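Local coordinates for lipase-esterase related protein (Clostridium acetobutylicum, PDB 3E0X) that is probably a hydrolase of the alpha/beta hydrolase fold, related to lipases and esterases, whose natural substrate is not established, at residues M4-H9 / H52-G57; A71-I74 / V79-H82; A96-V101 / R110-L115; E144-I149 / K156-L161; E218-E223 / A238-N243. One frame throughout, in Å; residues are numbered along the deposited sequence.

Interaction 1 of 5, residues M4-H9 / H52-G57; sequences MLHYVH and HGESKG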
# COMPACT_ATOMS: atom_id res chain seq x y z
N MSE A 4 -18.83 -0.15 7.00
CA MSE A 4 -17.69 -0.78 6.37
C MSE A 4 -17.06 0.18 5.36
O MSE A 4 -17.73 1.03 4.75
CB MSE A 4 -18.05 -2.11 5.68
CG MSE A 4 -18.47 -3.28 6.61
SE MSE A 4 -17.07 -4.04 7.74
CE MSE A 4 -17.53 -3.02 9.32
N LEU A 5 -15.76 0.03 5.18
CA LEU A 5 -15.07 0.75 4.13
C LEU A 5 -15.64 0.38 2.75
O LEU A 5 -16.09 -0.75 2.52
CB LEU A 5 -13.59 0.42 4.19
CG LEU A 5 -12.87 0.83 5.47
CD1 LEU A 5 -11.51 0.17 5.49
CD2 LEU A 5 -12.77 2.36 5.53
N HIS A 6 -15.60 1.35 1.84
CA HIS A 6 -15.94 1.11 0.45
C HIS A 6 -14.88 0.22 -0.18
O HIS A 6 -13.70 0.33 0.14
CB HIS A 6 -15.98 2.44 -0.30
CG HIS A 6 -16.07 2.30 -1.79
ND1 HIS A 6 -17.23 1.92 -2.44
CD2 HIS A 6 -15.15 2.49 -2.77
CE1 HIS A 6 -17.01 1.87 -3.75
NE2 HIS A 6 -15.76 2.23 -3.97
N TYR A 7 -15.29 -0.66 -1.08
CA TYR A 7 -14.35 -1.47 -1.81
C TYR A 7 -14.93 -1.77 -3.19
O TYR A 7 -16.15 -1.63 -3.42
CB TYR A 7 -14.05 -2.79 -1.10
CG TYR A 7 -15.23 -3.73 -1.05
CD1 TYR A 7 -15.40 -4.72 -2.02
CD2 TYR A 7 -16.18 -3.62 -0.05
CE1 TYR A 7 -16.51 -5.58 -1.99
CE2 TYR A 7 -17.26 -4.48 0.01
CZ TYR A 7 -17.43 -5.46 -0.97
OH TYR A 7 -18.53 -6.31 -0.91
N VAL A 8 -14.04 -2.20 -4.07
CA VAL A 8 -14.37 -2.69 -5.41
C VAL A 8 -13.98 -4.18 -5.48
O VAL A 8 -12.88 -4.54 -5.00
CB VAL A 8 -13.63 -1.87 -6.49
CG1 VAL A 8 -13.77 -2.51 -7.85
CG2 VAL A 8 -14.17 -0.45 -6.55
N HIS A 9 -14.81 -4.99 -6.11
CA HIS A 9 -14.62 -6.43 -6.14
C HIS A 9 -14.54 -6.88 -7.59
O HIS A 9 -15.51 -6.74 -8.35
CB HIS A 9 -15.85 -7.04 -5.46
CG HIS A 9 -15.68 -8.47 -5.06
ND1 HIS A 9 -16.73 -9.22 -4.58
CD2 HIS A 9 -14.60 -9.28 -5.06
CE1 HIS A 9 -16.31 -10.44 -4.32
NE2 HIS A 9 -15.01 -10.51 -4.58
N HIS A 52 -10.71 8.45 2.02
CA HIS A 52 -10.16 8.41 0.67
C HIS A 52 -11.20 7.81 -0.27
O HIS A 52 -12.02 6.99 0.16
CB HIS A 52 -8.93 7.50 0.63
CG HIS A 52 -7.81 7.95 1.53
ND1 HIS A 52 -7.87 7.88 2.91
CD2 HIS A 52 -6.57 8.43 1.24
CE1 HIS A 52 -6.73 8.31 3.43
NE2 HIS A 52 -5.92 8.65 2.44
N GLY A 53 -11.15 8.20 -1.55
CA GLY A 53 -12.10 7.65 -2.53
C GLY A 53 -13.52 7.77 -2.02
O GLY A 53 -13.94 8.84 -1.59
N GLU A 54 -14.26 6.66 -2.01
CA GLU A 54 -15.66 6.69 -1.64
C GLU A 54 -15.92 6.29 -0.21
O GLU A 54 -17.09 6.14 0.22
CB GLU A 54 -16.49 5.83 -2.59
CG GLU A 54 -16.58 6.43 -3.97
CD GLU A 54 -17.50 5.67 -4.89
OE1 GLU A 54 -17.07 5.33 -6.01
OE2 GLU A 54 -18.66 5.41 -4.48
N SER A 55 -14.85 6.13 0.57
CA SER A 55 -15.02 5.83 1.99
C SER A 55 -15.12 7.13 2.77
O SER A 55 -14.14 7.85 2.91
CB SER A 55 -13.86 4.99 2.52
OG SER A 55 -13.93 3.67 2.04
N LYS A 56 -16.32 7.43 3.26
CA LYS A 56 -16.54 8.71 3.93
C LYS A 56 -15.92 8.73 5.32
O LYS A 56 -15.78 7.68 5.98
CB LYS A 56 -18.05 9.01 4.06
CG LYS A 56 -18.71 9.36 2.74
CD LYS A 56 -20.20 9.64 2.92
CE LYS A 56 -21.07 8.63 2.21
NZ LYS A 56 -21.12 8.88 0.74
N GLY A 57 -15.56 9.93 5.77
CA GLY A 57 -15.06 10.10 7.11
C GLY A 57 -13.76 10.87 7.15
O GLY A 57 -13.17 11.15 6.10

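Interaction 2 of 5, residues A71-I74 / V79-H82; sequences ANFI and VTKH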
# COMPACT_ATOMS: atom_id res chain seq x y z
N ALA A 71 -8.15 -4.06 9.73
CA ALA A 71 -8.42 -5.28 10.48
C ALA A 71 -9.94 -5.46 10.71
O ALA A 71 -10.46 -6.57 10.55
CB ALA A 71 -7.64 -5.33 11.81
N ASN A 72 -10.64 -4.38 11.02
CA ASN A 72 -12.10 -4.45 11.19
C ASN A 72 -12.77 -4.91 9.91
O ASN A 72 -13.69 -5.74 9.94
CB ASN A 72 -12.61 -3.08 11.66
CG ASN A 72 -14.10 -3.01 11.80
OD1 ASN A 72 -14.71 -3.86 12.45
ND2 ASN A 72 -14.70 -1.98 11.21
N PHE A 73 -12.30 -4.40 8.77
CA PHE A 73 -12.85 -4.80 7.47
C PHE A 73 -12.60 -6.30 7.25
O PHE A 73 -13.52 -7.05 6.88
CB PHE A 73 -12.19 -3.98 6.33
CG PHE A 73 -12.74 -4.30 4.98
CD1 PHE A 73 -13.88 -3.64 4.50
CD2 PHE A 73 -12.17 -5.31 4.19
CE1 PHE A 73 -14.41 -3.96 3.24
CE2 PHE A 73 -12.68 -5.61 2.94
CZ PHE A 73 -13.81 -4.95 2.47
N ILE A 74 -11.37 -6.75 7.42
CA ILE A 74 -11.08 -8.15 7.16
C ILE A 74 -11.97 -9.08 8.02
O ILE A 74 -12.56 -10.06 7.52
CB ILE A 74 -9.61 -8.46 7.43
CG1 ILE A 74 -8.75 -7.74 6.40
CG2 ILE A 74 -9.36 -9.96 7.42
CD1 ILE A 74 -7.24 -7.63 6.80
N VAL A 79 -17.40 -9.77 2.47
CA VAL A 79 -16.56 -10.19 1.37
C VAL A 79 -15.23 -10.84 1.79
O VAL A 79 -14.57 -11.50 0.97
CB VAL A 79 -16.37 -9.01 0.36
CG1 VAL A 79 -15.31 -8.02 0.84
CG2 VAL A 79 -16.10 -9.51 -1.01
N THR A 80 -14.84 -10.68 3.05
CA THR A 80 -13.61 -11.32 3.55
C THR A 80 -13.79 -12.23 4.74
O THR A 80 -12.93 -13.08 4.97
CB THR A 80 -12.56 -10.27 3.98
OG1 THR A 80 -13.15 -9.40 4.93
CG2 THR A 80 -12.07 -9.47 2.79
N LYS A 81 -14.88 -12.08 5.50
CA LYS A 81 -14.97 -12.75 6.80
C LYS A 81 -14.94 -14.27 6.69
O LYS A 81 -14.46 -14.93 7.62
CB LYS A 81 -16.18 -12.28 7.62
CG LYS A 81 -17.50 -12.76 7.06
CD LYS A 81 -18.76 -12.21 7.78
CE LYS A 81 -18.90 -12.75 9.19
NZ LYS A 81 -19.99 -12.07 9.91
N HIS A 82 -15.37 -14.80 5.54
CA HIS A 82 -15.37 -16.25 5.30
C HIS A 82 -14.23 -16.77 4.42
O HIS A 82 -14.14 -17.99 4.18
CB HIS A 82 -16.71 -16.70 4.72
CG HIS A 82 -17.88 -16.33 5.58
ND1 HIS A 82 -17.99 -16.73 6.89
CD2 HIS A 82 -18.96 -15.56 5.33
CE1 HIS A 82 -19.10 -16.25 7.41
NE2 HIS A 82 -19.71 -15.53 6.48
O HOH W 1 -11.33 -12.96 7.80

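Interaction 3 of 5, residues A96-V101 / R110-L115; sequences AIVLGV and RKVVSL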
# COMPACT_ATOMS: atom_id res chain seq x y z
N ALA A 96 3.09 -0.14 5.07
CA ALA A 96 3.17 -0.11 6.52
C ALA A 96 1.88 -0.66 7.12
O ALA A 96 1.90 -1.40 8.09
CB ALA A 96 3.45 1.30 7.02
N ILE A 97 0.73 -0.31 6.53
CA ILE A 97 -0.56 -0.75 7.07
C ILE A 97 -0.65 -2.28 7.05
O ILE A 97 -1.07 -2.90 8.06
CB ILE A 97 -1.74 -0.10 6.31
CG1 ILE A 97 -1.76 1.41 6.59
CG2 ILE A 97 -3.06 -0.75 6.72
CD1 ILE A 97 -2.64 2.17 5.60
N VAL A 98 -0.27 -2.90 5.93
CA VAL A 98 -0.45 -4.36 5.84
C VAL A 98 0.54 -5.09 6.74
O VAL A 98 0.22 -6.17 7.26
CB VAL A 98 -0.48 -4.92 4.39
CG1 VAL A 98 -1.65 -4.28 3.64
CG2 VAL A 98 0.86 -4.66 3.66
N LEU A 99 1.73 -4.52 6.95
CA LEU A 99 2.64 -5.08 7.96
C LEU A 99 1.99 -4.99 9.35
O LEU A 99 2.06 -5.94 10.16
CB LEU A 99 3.97 -4.34 7.91
CG LEU A 99 4.77 -4.56 6.61
CD1 LEU A 99 5.92 -3.54 6.52
CD2 LEU A 99 5.29 -6.01 6.52
N GLY A 100 1.35 -3.85 9.65
CA GLY A 100 0.67 -3.71 10.94
C GLY A 100 -0.49 -4.70 11.09
O GLY A 100 -0.73 -5.25 12.18
N VAL A 101 -1.21 -4.95 10.00
CA VAL A 101 -2.31 -5.94 10.03
C VAL A 101 -1.77 -7.35 10.26
O VAL A 101 -2.37 -8.14 11.02
CB VAL A 101 -3.20 -5.86 8.77
CG1 VAL A 101 -4.28 -6.94 8.84
CG2 VAL A 101 -3.84 -4.49 8.73
N ARG A 110 -2.91 -14.76 5.35
CA ARG A 110 -1.89 -15.81 5.19
C ARG A 110 -0.54 -15.31 4.67
O ARG A 110 0.49 -15.93 4.91
CB ARG A 110 -2.40 -16.92 4.29
CG ARG A 110 -3.71 -17.58 4.78
CD ARG A 110 -3.56 -18.30 6.13
NE ARG A 110 -2.60 -19.39 6.00
CZ ARG A 110 -1.57 -19.62 6.83
NH1 ARG A 110 -1.39 -18.86 7.92
NH2 ARG A 110 -0.72 -20.60 6.56
N LYS A 111 -0.55 -14.19 3.94
CA LYS A 111 0.69 -13.61 3.39
C LYS A 111 0.48 -12.11 3.24
O LYS A 111 -0.65 -11.63 3.10
CB LYS A 111 1.01 -14.17 2.00
CG LYS A 111 1.32 -15.64 1.98
CD LYS A 111 1.80 -16.05 0.58
CE LYS A 111 2.12 -17.56 0.53
NZ LYS A 111 0.90 -18.33 0.92
N VAL A 112 1.59 -11.39 3.20
CA VAL A 112 1.53 -9.95 2.96
C VAL A 112 2.59 -9.52 1.96
O VAL A 112 3.70 -10.04 1.96
CB VAL A 112 1.71 -9.17 4.30
CG1 VAL A 112 2.06 -7.71 4.08
CG2 VAL A 112 0.48 -9.37 5.19
N VAL A 113 2.22 -8.56 1.09
CA VAL A 113 3.17 -7.93 0.19
C VAL A 113 3.21 -6.43 0.47
O VAL A 113 2.16 -5.76 0.50
CB VAL A 113 2.73 -8.13 -1.26
CG1 VAL A 113 3.67 -7.40 -2.22
CG2 VAL A 113 2.67 -9.62 -1.62
N SER A 114 4.42 -5.92 0.64
CA SER A 114 4.63 -4.48 0.78
C SER A 114 5.25 -3.98 -0.51
O SER A 114 6.41 -4.31 -0.82
CB SER A 114 5.54 -4.16 1.97
OG SER A 114 5.88 -2.77 2.01
N LEU A 115 4.48 -3.20 -1.27
CA LEU A 115 4.87 -2.72 -2.58
C LEU A 115 5.25 -1.24 -2.44
O LEU A 115 4.40 -0.42 -2.08
CB LEU A 115 3.67 -2.88 -3.51
CG LEU A 115 3.71 -2.34 -4.93
CD1 LEU A 115 4.90 -2.91 -5.65
CD2 LEU A 115 2.38 -2.69 -5.61

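Interaction 4 of 5, residues E144-I149 / K156-L161; sequences ECIGGI and KYFETL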
# COMPACT_ATOMS: atom_id res chain seq x y z
N GLU A 144 8.65 14.20 -9.13
CA GLU A 144 9.98 13.62 -9.23
C GLU A 144 9.96 12.20 -8.66
O GLU A 144 10.56 11.27 -9.23
CB GLU A 144 11.01 14.50 -8.52
CG GLU A 144 12.44 14.04 -8.72
CD GLU A 144 13.45 14.92 -8.00
OE1 GLU A 144 13.05 15.91 -7.32
OE2 GLU A 144 14.67 14.62 -8.12
N CYS A 145 9.23 12.03 -7.56
CA CYS A 145 9.19 10.73 -6.88
C CYS A 145 8.50 9.67 -7.71
O CYS A 145 8.85 8.49 -7.64
CB CYS A 145 8.51 10.84 -5.52
SG CYS A 145 9.52 11.72 -4.29
N ILE A 146 7.50 10.07 -8.48
CA ILE A 146 6.79 9.07 -9.30
C ILE A 146 7.43 8.89 -10.66
O ILE A 146 7.02 8.01 -11.42
CB ILE A 146 5.26 9.35 -9.43
CG1 ILE A 146 5.01 10.59 -10.31
CG2 ILE A 146 4.62 9.43 -8.03
CD1 ILE A 146 4.01 10.39 -11.43
N GLY A 147 8.44 9.70 -10.98
CA GLY A 147 9.16 9.61 -12.25
C GLY A 147 8.55 10.44 -13.37
O GLY A 147 8.84 10.20 -14.55
N GLY A 148 7.76 11.44 -13.00
CA GLY A 148 7.17 12.35 -13.98
C GLY A 148 5.97 11.74 -14.66
O GLY A 148 5.61 10.58 -14.41
N ILE A 149 5.32 12.52 -15.50
CA ILE A 149 4.10 12.03 -16.13
C ILE A 149 4.21 11.86 -17.65
O ILE A 149 3.20 11.78 -18.34
CB ILE A 149 2.87 12.92 -15.77
CG1 ILE A 149 3.18 14.43 -15.89
CG2 ILE A 149 2.40 12.60 -14.35
CD1 ILE A 149 3.61 14.94 -17.31
N LYS A 156 -2.23 9.50 -16.42
CA LYS A 156 -3.57 9.06 -16.05
C LYS A 156 -3.68 8.77 -14.54
O LYS A 156 -4.61 9.23 -13.86
CB LYS A 156 -3.91 7.80 -16.85
CG LYS A 156 -5.28 7.23 -16.58
CD LYS A 156 -5.43 5.86 -17.24
CE LYS A 156 -6.75 5.23 -16.83
NZ LYS A 156 -7.00 3.94 -17.52
N TYR A 157 -2.74 7.99 -14.02
CA TYR A 157 -2.90 7.59 -12.63
C TYR A 157 -2.52 8.66 -11.62
O TYR A 157 -3.07 8.69 -10.51
CB TYR A 157 -2.22 6.25 -12.34
CG TYR A 157 -3.01 5.13 -12.97
CD1 TYR A 157 -4.10 4.56 -12.31
CD2 TYR A 157 -2.70 4.67 -14.25
CE1 TYR A 157 -4.85 3.54 -12.91
CE2 TYR A 157 -3.44 3.65 -14.86
CZ TYR A 157 -4.52 3.09 -14.18
OH TYR A 157 -5.25 2.07 -14.77
N PHE A 158 -1.63 9.56 -12.02
CA PHE A 158 -1.37 10.70 -11.16
C PHE A 158 -2.63 11.53 -10.93
O PHE A 158 -2.84 12.07 -9.84
CB PHE A 158 -0.21 11.55 -11.70
CG PHE A 158 0.41 12.45 -10.66
CD1 PHE A 158 1.14 11.91 -9.60
CD2 PHE A 158 0.29 13.82 -10.74
CE1 PHE A 158 1.73 12.73 -8.62
CE2 PHE A 158 0.87 14.65 -9.77
CZ PHE A 158 1.60 14.10 -8.72
N GLU A 159 -3.50 11.59 -11.94
CA GLU A 159 -4.76 12.35 -11.82
C GLU A 159 -5.77 11.67 -10.90
O GLU A 159 -6.75 12.30 -10.50
CB GLU A 159 -5.36 12.66 -13.21
CG GLU A 159 -6.90 12.79 -13.32
CD GLU A 159 -7.47 14.17 -12.94
OE1 GLU A 159 -6.77 15.20 -13.11
OE2 GLU A 159 -8.64 14.22 -12.49
N THR A 160 -5.55 10.39 -10.57
CA THR A 160 -6.46 9.72 -9.63
C THR A 160 -6.20 10.04 -8.15
O THR A 160 -7.00 9.65 -7.26
CB THR A 160 -6.47 8.17 -9.78
OG1 THR A 160 -5.26 7.61 -9.24
CG2 THR A 160 -6.65 7.75 -11.23
N LEU A 161 -5.09 10.74 -7.88
CA LEU A 161 -4.75 11.10 -6.52
C LEU A 161 -5.85 12.01 -5.97
O LEU A 161 -6.52 12.73 -6.73
CB LEU A 161 -3.42 11.83 -6.45
CG LEU A 161 -2.20 10.94 -6.18
CD1 LEU A 161 -2.06 9.71 -7.08
CD2 LEU A 161 -0.93 11.81 -6.22

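Interaction 5 of 5, residues E218-E223 / A238-N243; sequences ELKIFE and AEEIKN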
# COMPACT_ATOMS: atom_id res chain seq x y z
N GLU A 218 10.78 -12.33 1.49
CA GLU A 218 11.34 -12.27 0.15
C GLU A 218 11.47 -10.81 -0.23
O GLU A 218 10.74 -9.97 0.28
CB GLU A 218 10.42 -12.95 -0.87
CG GLU A 218 10.04 -14.40 -0.54
CD GLU A 218 11.17 -15.38 -0.69
OE1 GLU A 218 12.24 -15.03 -1.25
OE2 GLU A 218 10.97 -16.53 -0.24
N LEU A 219 12.38 -10.53 -1.16
CA LEU A 219 12.59 -9.16 -1.61
C LEU A 219 12.81 -9.17 -3.11
O LEU A 219 13.61 -9.99 -3.61
CB LEU A 219 13.78 -8.55 -0.87
CG LEU A 219 14.29 -7.23 -1.43
CD1 LEU A 219 13.27 -6.12 -1.20
CD2 LEU A 219 15.62 -6.91 -0.76
N LYS A 220 12.10 -8.31 -3.84
CA LYS A 220 12.37 -8.10 -5.26
C LYS A 220 12.68 -6.63 -5.50
O LYS A 220 11.87 -5.76 -5.15
CB LYS A 220 11.20 -8.52 -6.14
CG LYS A 220 11.32 -8.01 -7.58
CD LYS A 220 12.46 -8.70 -8.34
CE LYS A 220 12.53 -8.17 -9.75
NZ LYS A 220 13.53 -8.89 -10.59
N ILE A 221 13.86 -6.36 -6.08
CA ILE A 221 14.24 -4.98 -6.41
C ILE A 221 14.25 -4.84 -7.93
O ILE A 221 15.06 -5.48 -8.60
CB ILE A 221 15.63 -4.61 -5.82
CG1 ILE A 221 15.66 -4.80 -4.30
CG2 ILE A 221 15.97 -3.18 -6.19
CD1 ILE A 221 17.08 -4.75 -3.72
N PHE A 222 13.34 -4.04 -8.46
CA PHE A 222 13.39 -3.67 -9.88
C PHE A 222 14.42 -2.55 -10.08
O PHE A 222 14.57 -1.71 -9.19
CB PHE A 222 12.02 -3.19 -10.35
CG PHE A 222 11.02 -4.29 -10.52
CD1 PHE A 222 10.85 -4.92 -11.77
CD2 PHE A 222 10.22 -4.70 -9.46
CE1 PHE A 222 9.92 -5.95 -11.93
CE2 PHE A 222 9.28 -5.73 -9.62
CZ PHE A 222 9.14 -6.34 -10.84
N GLU A 223 15.11 -2.54 -11.22
CA GLU A 223 16.13 -1.52 -11.44
C GLU A 223 15.49 -0.14 -11.48
O GLU A 223 16.01 0.80 -10.88
CB GLU A 223 16.91 -1.79 -12.72
CG GLU A 223 18.22 -1.02 -12.85
CD GLU A 223 19.10 -1.54 -13.97
OE1 GLU A 223 18.73 -2.58 -14.58
OE2 GLU A 223 20.16 -0.92 -14.25
N ALA A 238 2.96 -7.68 -10.98
CA ALA A 238 2.01 -8.80 -10.84
C ALA A 238 2.73 -10.14 -10.91
O ALA A 238 2.37 -11.05 -10.17
CB ALA A 238 0.89 -8.72 -11.85
N GLU A 239 3.74 -10.28 -11.78
CA GLU A 239 4.50 -11.53 -11.85
C GLU A 239 5.17 -11.82 -10.51
O GLU A 239 5.21 -13.00 -10.07
CB GLU A 239 5.51 -11.47 -13.01
CG GLU A 239 4.83 -11.53 -14.39
CD GLU A 239 3.91 -12.76 -14.53
OE1 GLU A 239 4.40 -13.91 -14.34
OE2 GLU A 239 2.71 -12.56 -14.82
N GLU A 240 5.63 -10.76 -9.85
CA GLU A 240 6.34 -10.91 -8.58
C GLU A 240 5.38 -11.08 -7.39
O GLU A 240 5.82 -11.34 -6.25
CB GLU A 240 7.25 -9.71 -8.36
CG GLU A 240 8.40 -9.70 -9.34
CD GLU A 240 9.42 -10.79 -9.10
OE1 GLU A 240 9.60 -11.24 -7.94
OE2 GLU A 240 10.07 -11.19 -10.09
N ILE A 241 4.09 -10.92 -7.64
CA ILE A 241 3.06 -11.31 -6.68
C ILE A 241 2.67 -12.77 -6.92
O ILE A 241 2.61 -13.57 -5.97
CB ILE A 241 1.85 -10.36 -6.76
CG1 ILE A 241 2.27 -8.99 -6.24
CG2 ILE A 241 0.70 -10.88 -5.91
CD1 ILE A 241 1.28 -7.87 -6.50
N LYS A 242 2.45 -13.14 -8.18
CA LYS A 242 2.13 -14.53 -8.55
C LYS A 242 3.18 -15.53 -8.08
O LYS A 242 2.84 -16.67 -7.69
CB LYS A 242 2.02 -14.67 -10.06
CG LYS A 242 0.88 -13.92 -10.65
CD LYS A 242 0.98 -14.03 -12.13
CE LYS A 242 0.01 -13.12 -12.76
NZ LYS A 242 -0.05 -13.40 -14.19
N ASN A 243 4.45 -15.15 -8.15
CA ASN A 243 5.50 -16.09 -7.76
C ASN A 243 5.63 -16.30 -6.24
O ASN A 243 6.39 -17.15 -5.79
CB ASN A 243 6.85 -15.79 -8.44
CG ASN A 243 7.46 -14.51 -7.98
OD1 ASN A 243 6.96 -13.85 -7.07
ND2 ASN A 243 8.56 -14.12 -8.62
O HOH W 2 12.86 -11.76 -10.31

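Interaction 1 of 5, residues M4-H9 / H52-G57
Leu5 brings one methyl, CD2, to within 3.9 Å of Ser55 OG, and the side chain also packs on Leu47 and Phe73. His6 carries most of the contact, with its backbone and with its ring. Its amide N donates to Ser55 OG at 2.9 Å, with a moderately bent N-H...O angle of 147°. Serine suits this place because its short hydroxyl can work in both directions: it accepts from His6 N and bonds to the carbonyl O of Asp48, whose backbone also pairs with His6. The imidazole turns toward the loop because CG lies anti to the His6 N (chi1 169°). Glu54 CB then sits over one face of the ring, 3.7 Å from its centroid, a CH-pi contact. Beyond CB the glutamate is modelled in two conformers, so the placement of its carboxylate is uncertain; in one of them the chain runs out extended and the carboxylate stacks on the imidazole, with the planes 19° apart. From Tyr7 on, the chain enters the edge strand 7-11, antiparallel to 43-47. The loop is shaped by a type II' turn from His52 to Ser55, closed by Ser55 N to His52 O at 3.0 Å; Gly53 readily adopts the positive phi needed at its second position. The chemistry implies a doubly engaged serine hydroxyl joining the N-terminal arm to the loop after strand 43-47; where the Glu54 carboxylate takes the stacked position, it could also favour a protonated His6.

Interaction 2 of 5, residues A71-I74 / V79-H82
The end of a helix and the loop leading to the next strand meet here, in the beta-alpha-beta crossover from strand 43-47 through helix 63-76 to strand 86-91: Phe73 and Ile74 touch Val79 and Thr80. The central bond is from Thr80 OG1 to Ile74 O, 2.7 Å long. Ile74 lies close to the end of the helix at residue 76, where carbonyls commonly lose their helical amide partners, and here the threonine hydroxyl donates to it. The donor approaches well to one side of the carbonyl, at a C=O...O angle of 107° and tilted 30° from the carbonyl plane. With chi1 at 55°, Thr80 holds OG1 between its own N and carbonyl carbon, and this swings CG2 toward the ring of Phe73. Thr80 CG2 lies 3.9 Å from Phe73 CE2, and Val79 CG1 lies 3.8 Å from Phe73 CZ, both methyls meeting the ring obliquely. Threonine thus supplies a donor and a methyl from one branched carbon, while valine adds apolar bulk shared with Ile45 and Tyr7. Ile74 turns its own side chain away, against Ile86 and Leu88. A water lies 3.2 Å from Ile74 O and may also reach Thr80 O, although it has more acceptors nearby than protons to give. Chemically, the loop gives the carbonyl of a buried residue near the helix terminus a short hydroxyl bond, with a water also within reach and two methyls packed on Phe73.

Interaction 3 of 5, residues A96-V101 / R110-L115
This is a buried helix-on-sheet contact carried by apolar side chains, with no hydrogen bond across it, in which Val98 of helix 93-102 packs onto Val112 of strand 109-115. The two short segments run nearly antiparallel, at 160° between their directions, with axes 7.8 Å apart at closest approach. Val98 CG2 touches Val112 CG1 at 3.3 Å, tighter than usual for two methyl carbons. The same valine methyl also rests 3.6 Å from Val113 O, so it bears on the strand backbone as well as on a side chain. Val98 has chi1 near -60°, which places CG2 between its backbone N and carbonyl carbon and CG1 anti to the carbonyl carbon; from there CG2 is the branch that reaches the strand. On the strand side CG1 of Val112 is the branch that meets it, while Val112 CG2 comes to 3.8 Å from Val98 O. Such close axes suit small, beta-branched residues, which fill the interface without long flexible chains. The helix and strand are the second and third members of the unit 86-91, 93-102, 109-115, a beta-alpha-beta crossover between adjacent parallel strands. Leu88 of the first strand touches both Val98 and Val112 and so completes the cluster. The turn from strand 86-91 into this helix has the Gly90, Ser92, Gly94 pattern of a nucleophile elbow, consistent with the alpha/beta hydrolase fold; Ser92 lines the ortho-xylene pocket, and Val98 packs against this elbow. Along the helix, Leu99 adds a looser touch, its CD2 4.4 Å from Val112 CG1, and also leans on Val191 of strand 191-196.

Interaction 4 of 5, residues E144-I149 / K156-L161
Ile149 and Phe158 are the backbone neighbours here, their CA atoms 7.5 Å apart, and each segment follows a helix: 139-146 ends in a Schellman motif at Gly147, and the chain of helix 152-158 runs into a type I turn from Phe158 to Leu161. These helices belong to the helical region between strands 109-115 and 191-196, the place where alpha/beta hydrolases commonly insert a cap over the active site. Glycine fits position 147 because its phi of 89° would press a side chain against the preceding carbonyl O. Its N bonds back to Glu144 O at 3.2 Å, one of the two bonds of the motif. Between the segments the meeting is hydrocarbon on hydrocarbon. Phe158 has CG anti to its N (chi1 -160°), which carries the ring to the two isoleucines, both of which meet it obliquely and from the same side. Ile146 CD1 reaches Phe158 CD1 at 3.7 Å. Ile149 comes in nearer the stem, CG2 lying 3.9 Å from Phe158 CB. The side chain of Phe158 also touches Leu142 and Leu143, so an aromatic suits a site bordered by branched aliphatics. Ile146 and Leu161 both touch the bound ortho-xylene, and Leu142 also lines that pocket, so this packing adjoins its wall. The loop beyond Phe158 is tied back on the Tyr157 carbonyl, whose O takes two donors: Thr160 N at 3.0 Å, and Thr160 OG1 at 2.8 Å, the hydroxyl lying in the carbonyl plane on a lone pair.

Interaction 5 of 5, residues E218-E223 / A238-N243
Lys220 and Glu240 meet at about a right angle, the methylenes of the lysine passing across the glutamate carboxylate. Lys220 CB lies 3.6 Å from Glu240 OE1, and farther out Lys220 CE is 3.9 Å from Glu240 OE2. Both chains bend at chi2, and their charged ends remain apart: Lys220 NZ to Glu240 OE2 is 4.2 Å, beyond a salt bridge. A water spans the two, accepting from Lys220 NZ at 3.0 Å and donating to Glu240 OE2 at 2.9 Å. The other oxygen, OE1, has a salt bridge to Lys192 and takes Asn243 ND2 in a straight bond (168°) from above the carboxylate plane, which should limit rotation of the group. Phe222 runs past Glu240 in the opposite sense, its CZ 3.8 Å from Glu240 CG, with ring and carboxylate planes 87° apart. One face of this ring carries Lys220 CE over its centre, so lysine serves here as both hydrocarbon and charge. The contact lays helix 234-242 against the outermost strand 217-222 at the protein surface, beside strand 191-196; from the same strand, Leu219 and Ile221 pack instead on helix 204-213.

The five contacts follow one another along the chain; none nests in or crosses another. Interaction 1 closes the longest loop, bringing the N-terminal arm to the loop after strand 43-47. Interaction 2 then closes a short loop at the end of helix 63-76, and it touches interaction 1 through Tyr7 and His9 on Val79. Interaction 3 packs helix 93-102 on strand 109-115 and meets interaction 2 where Ile74 packs on Val101. Interaction 4 stands apart in the helical region beside the xylene pocket. Interaction 5 joins the last helix to the far edge strand, so interactions 1, 3 and 5 sample both edges and the interior of one sheet.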